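Local atomic coordinates of cobalamin biosynthesis protein CobN (Mycobacterium tuberculosis, PDB entry 7C6O), a protein that probably serves as the large catalytic subunit of the cobaltochelatase that inserts cobalt into the corrin ring during aerobic cobalamin biosynthesis. Residues Asp896-Val901 and Thr953-Ala958. Sequence-based numbering, arbitrary orientation.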
loop_
_atom_site.group_PDB
_atom_site.type_symbol
_atom_site.label_atom_id
_atom_site.label_comp_id
_atom_site.label_asym_id
_atom_site.label_seq_id
_atom_site.Cartn_x
_atom_site.Cartn_y
_atom_site.Cartn_z
ATOM N N ASP A 896 -0.502 13.037 5.592
ATOM C CA ASP A 896 -0.804 13.802 6.803
ATOM C C ASP A 896 0.186 13.494 7.924
ATOM O O ASP A 896 0.688 14.409 8.589
ATOM C CB ASP A 896 -2.230 13.516 7.275
ATOM C CG ASP A 896 -3.282 14.189 6.418
ATOM O OD1 ASP A 896 -2.931 14.751 5.361
ATOM O OD2 ASP A 896 -4.469 14.151 6.809
ATOM N N ASP A 897 0.451 12.205 8.168
ATOM C CA ASP A 897 1.384 11.809 9.225
ATOM C C ASP A 897 2.752 12.441 9.016
ATOM O O ASP A 897 3.376 12.935 9.963
ATOM C CB ASP A 897 1.542 10.287 9.261
ATOM C CG ASP A 897 0.310 9.563 9.758
ATOM O OD1 ASP A 897 -0.618 10.207 10.294
ATOM O OD2 ASP A 897 0.287 8.321 9.608
ATOM N N ILE A 898 3.250 12.388 7.781
ATOM C CA ILE A 898 4.578 12.912 7.476
ATOM C C ILE A 898 4.635 14.403 7.770
ATOM O O ILE A 898 5.588 14.899 8.383
ATOM C CB ILE A 898 4.940 12.616 6.010
ATOM C CG1 ILE A 898 4.806 11.118 5.720
ATOM C CG2 ILE A 898 6.339 13.128 5.697
ATOM C CD1 ILE A 898 4.552 10.805 4.258
ATOM N N ALA A 899 3.610 15.138 7.333
ATOM C CA ALA A 899 3.562 16.574 7.577
ATOM C C ALA A 899 3.515 16.883 9.069
ATOM O O ALA A 899 4.098 17.875 9.522
ATOM C CB ALA A 899 2.357 17.182 6.864
ATOM N N GLU A 900 2.827 16.045 9.850
ATOM C CA GLU A 900 2.753 16.287 11.286
ATOM C C GLU A 900 4.128 16.179 11.932
ATOM O O GLU A 900 4.488 17.003 12.780
ATOM C CB GLU A 900 1.775 15.313 11.946
ATOM C CG GLU A 900 1.553 15.599 13.427
ATOM C CD GLU A 900 0.625 14.602 14.096
ATOM O OE1 GLU A 900 0.244 13.608 13.448
ATOM O OE2 GLU A 900 0.278 14.813 15.279
ATOM N N VAL A 901 4.909 15.169 11.543
ATOM C CA VAL A 901 6.272 15.041 12.055
ATOM C C VAL A 901 7.086 16.283 11.710
ATOM O O VAL A 901 7.751 16.870 12.570
ATOM C CB VAL A 901 6.936 13.766 11.503
ATOM C CG1 VAL A 901 8.389 13.693 11.952
ATOM C CG2 VAL A 901 6.172 12.525 11.948
ATOM N N THR A 953 14.042 8.858 4.329
ATOM C CA THR A 953 15.205 9.733 4.250
ATOM C C THR A 953 14.826 11.178 4.546
ATOM O O THR A 953 15.571 11.897 5.221
ATOM C CB THR A 953 15.848 9.616 2.870
ATOM O OG1 THR A 953 16.136 8.240 2.590
ATOM C CG2 THR A 953 17.136 10.409 2.819
ATOM N N MET A 954 13.663 11.615 4.058
ATOM C CA MET A 954 13.217 12.987 4.289
ATOM C C MET A 954 13.045 13.272 5.777
ATOM O O MET A 954 13.492 14.311 6.278
ATOM C CB MET A 954 11.908 13.241 3.540
ATOM C CG MET A 954 11.311 14.621 3.785
ATOM S SD MET A 954 9.570 14.719 3.324
ATOM C CE MET A 954 9.621 14.200 1.613
ATOM N N LEU A 955 12.390 12.363 6.502
ATOM C CA LEU A 955 12.183 12.585 7.930
ATOM C C LEU A 955 13.500 12.522 8.694
ATOM O O LEU A 955 13.719 13.299 9.631
ATOM C CB LEU A 955 11.186 11.569 8.487
ATOM C CG LEU A 955 9.750 11.688 7.970
ATOM C CD1 LEU A 955 8.870 10.625 8.604
ATOM C CD2 LEU A 955 9.188 13.079 8.239
ATOM N N ASP A 956 14.390 11.607 8.308
ATOM C CA ASP A 956 15.700 11.550 8.945
ATOM C C ASP A 956 16.492 12.827 8.685
ATOM O O ASP A 956 17.150 13.353 9.590
ATOM C CB ASP A 956 16.471 10.325 8.454
ATOM C CG ASP A 956 17.790 10.137 9.183
ATOM O OD1 ASP A 956 17.792 10.175 10.431
ATOM O OD2 ASP A 956 18.821 9.935 8.509
ATOM N N ASP A 957 16.429 13.347 7.454
ATOM C CA ASP A 957 17.095 14.611 7.145
ATOM C C ASP A 957 16.568 15.746 8.015
ATOM O O ASP A 957 17.335 16.616 8.444
ATOM C CB ASP A 957 16.916 14.961 5.668
ATOM C CG ASP A 957 17.761 14.099 4.751
ATOM O OD1 ASP A 957 18.656 13.380 5.246
ATOM O OD2 ASP A 957 17.526 14.143 3.524
ATOM N N ALA A 958 15.259 15.756 8.285
ATOM C CA ALA A 958 14.675 16.849 9.057
ATOM C C ALA A 958 15.136 16.814 10.508
ATOM O O ALA A 958 15.431 17.861 11.095
ATOM C CB ALA A 958 13.149 16.792 8.978
#
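Ile898, Val901 and Leu955 meet through aliphatic carbons, chiefly methyl groups: no ring, amide or carboxylate takes part across the contact, so there is no flat face or edge to pack against. The central atom is Leu955 CD2, which touches two branches one helical turn apart, lying 3.8 Å from Ile898 CG2 and 3.8 Å from Val901 CG1. Both of those branches stand anti to their own backbone N (chi1 of Val901 176°), whereas Leu955 carries CG beside its N, with chi1 -66°. The leucine side chain runs at about a right angle to each partner. Met954 adds a looser sulfur contact, its SD 4.3 Å from Ile898 CG2. The helices, nearly parallel at 11° with local axes 10.9 Å apart, come after strands 880-885 and 935-940, adjacent parallel strands of a mixed sheet, each with a short helix between; the layout is consistent with a Rossmann-like alpha/beta fold. Leu902, next to Val901 on the same helix, extends the apolar seam against Met954, Leu955 and Ala958, while Val918 and Leu921 of strand 918-923 also touch Met954. The acidic residues find partners elsewhere: Asp897 and Glu900 both accept hydrogen bonds from Asn1060, and Asp896 and Asp956 form salt bridges with Arg830 and Arg989, respectively.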